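Local atomic coordinates of putative leucoanthocyanidin reductase 1 (Vitis vinifera, PDB entry 3I6I), a protein that catalyses the NADPH-dependent reduction of leucoanthocyanidins to flavan-3-ols such as catechin, a step of flavonoid biosynthesis in grapevine. Residues Q24-A29 with V88-G93. Numbering follows the deposited sequence.
Sequences QFVATA and VSTVGG. With NDP (NADPH dihydro-nicotinamide-adenine-dinucleotide phosphate), chain B.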
ATOM      1  N   GLN A  24      -3.225   8.519   3.753  1.00  3.58           N
ATOM      2  CA  GLN A  24      -2.908   9.963   3.797  1.00  6.10           C
ATOM      3  C   GLN A  24      -2.250  10.384   2.462  1.00  8.03           C
ATOM      4  O   GLN A  24      -2.554  11.445   1.888  1.00  4.77           O
ATOM      5  CB  GLN A  24      -1.941  10.328   4.963  1.00  5.32           C
ATOM      6  CG  GLN A  24      -2.534  10.288   6.397  1.00 16.20           C
ATOM      7  CD  GLN A  24      -1.439  10.350   7.532  1.00  7.42           C
ATOM      8  N   PHE A  25      -1.339   9.547   1.984  1.00  5.03           N
ATOM      9  CA  PHE A  25      -0.655   9.818   0.705  1.00  5.82           C
ATOM     10  C   PHE A  25      -1.640   9.757  -0.478  1.00  4.56           C
ATOM     11  O   PHE A  25      -1.604  10.620  -1.347  1.00  6.95           O
ATOM     12  CB  PHE A  25       0.471   8.808   0.475  1.00  6.69           C
ATOM     13  CG  PHE A  25       1.622   8.948   1.425  1.00  3.52           C
ATOM     14  CD1 PHE A  25       2.433  10.062   1.384  1.00  3.98           C
ATOM     15  CD2 PHE A  25       1.924   7.936   2.318  1.00  2.00           C
ATOM     16  CE1 PHE A  25       3.537  10.194   2.228  1.00  6.03           C
ATOM     17  CE2 PHE A  25       3.019   8.058   3.188  1.00  5.93           C
ATOM     18  CZ  PHE A  25       3.817   9.188   3.148  1.00  9.31           C
ATOM     19  N   VAL A  26      -2.520   8.754  -0.489  1.00  4.69           N
ATOM     20  CA  VAL A  26      -3.486   8.581  -1.601  1.00  3.61           C
ATOM     21  C   VAL A  26      -4.466   9.751  -1.638  1.00  4.08           C
ATOM     22  O   VAL A  26      -4.742  10.306  -2.691  1.00  3.84           O
ATOM     23  CB  VAL A  26      -4.254   7.254  -1.484  1.00  6.52           C
ATOM     24  CG1 VAL A  26      -5.419   7.207  -2.514  1.00  8.61           C
ATOM     25  CG2 VAL A  26      -3.262   6.045  -1.654  1.00  5.35           C
ATOM     26  N   ALA A  27      -4.988  10.126  -0.469  1.00  6.25           N
ATOM     27  CA  ALA A  27      -5.947  11.245  -0.354  1.00  2.04           C
ATOM     28  C   ALA A  27      -5.349  12.587  -0.768  1.00  3.16           C
ATOM     29  O   ALA A  27      -5.970  13.359  -1.510  1.00  3.47           O
ATOM     30  CB  ALA A  27      -6.539  11.305   1.107  1.00  6.22           C
ATOM     31  N   THR A  28      -4.120  12.857  -0.328  1.00  2.00           N
ATOM     32  CA  THR A  28      -3.434  14.079  -0.670  1.00  3.72           C
ATOM     33  C   THR A  28      -3.216  14.154  -2.159  1.00  2.00           C
ATOM     34  O   THR A  28      -3.407  15.206  -2.748  1.00  4.74           O
ATOM     35  CB  THR A  28      -2.088  14.210   0.117  1.00  6.61           C
ATOM     36  OG1 THR A  28      -2.392  14.301   1.513  1.00  9.15           O
ATOM     37  CG2 THR A  28      -1.306  15.469  -0.294  1.00  9.87           C
ATOM     38  N   ALA A  29      -2.806  13.035  -2.762  1.00  2.84           N
ATOM     39  CA  ALA A  29      -2.587  12.946  -4.211  1.00  3.92           C
ATOM     40  C   ALA A  29      -3.874  13.195  -4.983  1.00  2.00           C
ATOM     41  O   ALA A  29      -3.889  13.919  -5.963  1.00  3.09           O
ATOM     42  CB  ALA A  29      -2.047  11.533  -4.575  1.00  3.07           C
ATOM     43  N   VAL A  88     -11.775   4.065  -3.346  1.00  4.81           N
ATOM     44  CA  VAL A  88     -10.433   3.607  -2.968  1.00  3.03           C
ATOM     45  C   VAL A  88     -10.425   3.244  -1.481  1.00  4.16           C
ATOM     46  O   VAL A  88     -10.718   4.102  -0.651  1.00  5.98           O
ATOM     47  CB  VAL A  88      -9.339   4.671  -3.239  1.00  4.42           C
ATOM     48  CG1 VAL A  88      -7.985   4.141  -2.819  1.00  4.51           C
ATOM     49  CG2 VAL A  88      -9.298   5.119  -4.730  1.00  6.36           C
ATOM     50  N   SER A  89     -10.113   1.990  -1.151  1.00  4.88           N
ATOM     51  CA  SER A  89     -10.016   1.535   0.214  1.00  6.17           C
ATOM     52  C   SER A  89      -8.565   1.359   0.604  1.00  6.78           C
ATOM     53  O   SER A  89      -7.819   0.624  -0.054  1.00  4.71           O
ATOM     54  CB  SER A  89     -10.739   0.216   0.393  1.00  6.18           C
ATOM     55  OG  SER A  89     -10.517  -0.327   1.674  1.00  8.55           O
ATOM     56  N   THR A  90      -8.178   2.040   1.682  1.00  7.53           N
ATOM     57  CA  THR A  90      -6.812   1.925   2.263  1.00  5.28           C
ATOM     58  C   THR A  90      -6.915   1.488   3.724  1.00  6.90           C
ATOM     59  O   THR A  90      -6.077   1.840   4.577  1.00  7.05           O
ATOM     60  CB  THR A  90      -6.041   3.274   2.137  1.00  7.72           C
ATOM     61  OG1 THR A  90      -6.721   4.304   2.855  1.00 11.11           O
ATOM     62  CG2 THR A  90      -5.874   3.727   0.637  1.00  7.85           C
ATOM     63  N   VAL A  91      -7.902   0.665   4.030  1.00  4.77           N
ATOM     64  CA  VAL A  91      -8.077   0.207   5.417  1.00  3.06           C
ATOM     65  C   VAL A  91      -6.952  -0.722   5.847  1.00  6.15           C
ATOM     66  O   VAL A  91      -6.308  -1.390   5.010  1.00  7.24           O
ATOM     67  CB  VAL A  91      -9.493  -0.473   5.668  1.00  4.72           C
ATOM     68  CG1 VAL A  91     -10.619   0.475   5.265  1.00  3.93           C
ATOM     69  CG2 VAL A  91      -9.639  -1.836   4.966  1.00  7.04           C
ATOM     70  N   GLY A  92      -6.730  -0.797   7.150  1.00  8.35           N
ATOM     71  CA  GLY A  92      -5.610  -1.557   7.673  1.00  9.18           C
ATOM     72  C   GLY A  92      -5.783  -3.066   7.611  1.00  6.84           C
ATOM     73  O   GLY A  92      -6.891  -3.590   7.434  1.00  6.94           O
ATOM     74  N   GLY A  93      -4.690  -3.766   7.874  1.00 11.68           N
ATOM     75  CA  GLY A  93      -4.670  -5.223   7.862  1.00 13.78           C
ATOM     76  C   GLY A  93      -5.681  -5.926   8.737  1.00 16.54           C
ATOM     77  O   GLY A  93      -6.197  -6.980   8.363  1.00 21.59           O
TER
HETATM   78  PA  NDP B 350      -3.865   2.173   8.818  0.70 17.77           P
HETATM   79  O1A NDP B 350      -4.189   1.342  10.036  0.70 18.61           O
HETATM   80  O2A NDP B 350      -2.627   3.246   8.929  0.70 18.06           O
HETATM   81  O5B NDP B 350      -5.097   3.035   8.245  0.70 21.52           O
HETATM   82  C5B NDP B 350      -6.346   2.439   8.087  0.70 16.01           C
HETATM   83  C4B NDP B 350      -7.388   3.442   7.768  0.70 19.65           C
HETATM   84  O4B NDP B 350      -8.592   2.599   7.595  0.70 22.25           O
HETATM   85  C3B NDP B 350      -7.680   4.393   8.957  0.70 18.24           C
HETATM   86  O3B NDP B 350      -8.062   5.718   8.499  0.70 19.64           O
HETATM   87  C2B NDP B 350      -8.863   3.723   9.652  0.70 20.83           C
HETATM   88  O2B NDP B 350      -9.647   4.704  10.332  0.70 22.58           O
HETATM   89  C1B NDP B 350      -9.636   3.228   8.432  0.70 17.39           C
HETATM   90  N9A NDP B 350     -10.648   2.202   8.682  0.70 16.47           N
HETATM   91  C8A NDP B 350     -10.417   0.997   9.202  0.70 16.15           C
HETATM   92  N7A NDP B 350     -11.566   0.319   9.251  0.70 14.54           N
HETATM   93  C5A NDP B 350     -12.531   1.092   8.741  0.70 16.37           C
HETATM   94  C6A NDP B 350     -13.902   0.917   8.543  0.70 21.88           C
HETATM   95  N6A NDP B 350     -14.496  -0.230   8.877  0.70 22.81           N
HETATM   96  N1A NDP B 350     -14.614   1.925   8.000  0.70 17.31           N
HETATM   97  C2A NDP B 350     -14.016   3.059   7.643  0.70 21.11           C
HETATM   98  N3A NDP B 350     -12.701   3.260   7.802  0.70 20.11           N
HETATM   99  C4A NDP B 350     -11.948   2.288   8.364  0.70 15.60           C
HETATM  100  O3  NDP B 350      -3.502   1.165   7.630  0.70 18.09           O
HETATM  101  PN  NDP B 350      -2.183   1.105   6.663  0.70 19.12           P
HETATM  102  O1N NDP B 350      -1.836   2.316   5.883  0.70 20.60           O
HETATM  103  O2N NDP B 350      -1.081   0.466   7.587  0.70 23.46           O
HETATM  104  O5D NDP B 350      -2.662  -0.150   5.715  0.70 14.85           O
HETATM  105  C5D NDP B 350      -3.444   0.097   4.537  0.70 13.76           C
HETATM  106  C4D NDP B 350      -3.169  -0.986   3.532  0.70 13.87           C
HETATM  107  O4D NDP B 350      -1.801  -0.728   3.113  0.70 18.18           O
HETATM  108  C3D NDP B 350      -3.212  -2.396   4.066  0.70 15.12           C
HETATM  109  O3D NDP B 350      -3.690  -3.254   3.034  0.70 13.70           O
HETATM  110  C2D NDP B 350      -1.745  -2.700   4.308  0.70 19.88           C
HETATM  111  O2D NDP B 350      -1.550  -4.083   4.092  0.70 20.25           O
HETATM  112  C1D NDP B 350      -1.045  -1.929   3.192  0.70 16.61           C
HETATM  113  N1N NDP B 350       0.316  -1.377   3.532  0.70 17.02           N
HETATM  114  C2N NDP B 350       1.397  -1.457   2.620  0.70 19.59           C
HETATM  115  C3N NDP B 350       2.648  -1.308   3.050  0.70 21.35           C
HETATM  116  C7N NDP B 350       3.812  -1.367   2.042  0.70 25.66           C
HETATM  117  O7N NDP B 350       3.597  -1.507   0.833  0.70 25.29           O
HETATM  118  N7N NDP B 350       5.024  -1.178   2.535  0.70 17.03           N
HETATM  119  C4N NDP B 350       2.911  -1.066   4.544  0.70 19.95           C
HETATM  120  C5N NDP B 350       1.693  -0.452   5.224  0.70 22.29           C
HETATM  121  C6N NDP B 350       0.487  -0.563   4.683  0.70 22.28           C
HETATM  122  P2B NDP B 350      -9.694   4.660  12.010  0.70 25.19           P
HETATM  123  O1X NDP B 350      -8.360   5.028  12.553  0.70 29.55           O
HETATM  124  O2X NDP B 350     -10.902   5.631  12.362  0.70 26.92           O
HETATM  125  O3X NDP B 350     -10.114   3.185  12.399  0.70 26.27           O
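Val26 sends one methyl to each of two residues of 88-93. Its CG1 lies 4.0 Å from CG1 of Val88, the two isopropyl groups meeting at a slant, while its CG2 passes CG2 of Thr90 at 4.2 Å, the two side chains running in opposite senses. With CG1 anti to the backbone N (chi1 170°), the Val26 fork spans from Val88, in the strand, to Thr90, the first residue past its end. All three residues are buried, and no hydrogen bond joins the segments: the tight part is purely a methyl contact. Thr90 divides its branches between two tasks, CG2 facing the helix and OG1 hydrogen-bonded to the carbonyl oxygen of Ala16 on the neighbouring strand.

Elsewhere the segments diverge. Partly exposed Gln24 and Thr28 lie on another side of the helix, where Thr28 OG1 donates a hydrogen bond to Gln24 O at 2.9 Å. The backbone N of Thr28 reaches the same oxygen from the opposite face of its carbonyl plane. Beyond Thr90 the loop meets NADPH instead: the Thr90 carbonyl oxygen is 3.2 Å from C5D of the cofactor, CG1 of Val91 is 3.7 Å from O4B of the adenosine ribose, and Gly92 N lies 3.4 Å from C5B.

The contact belongs to the Rossmann fold, joining helix 21-32 to the end of strand 86-89 and the loop that follows. Strand 13-16 runs parallel beside 86-89 and brings Ile15 against Val26, while Met206 of helix 198-208 also touches Val26 and helix 48-59 packs against Gln24, Ala27 and Thr28.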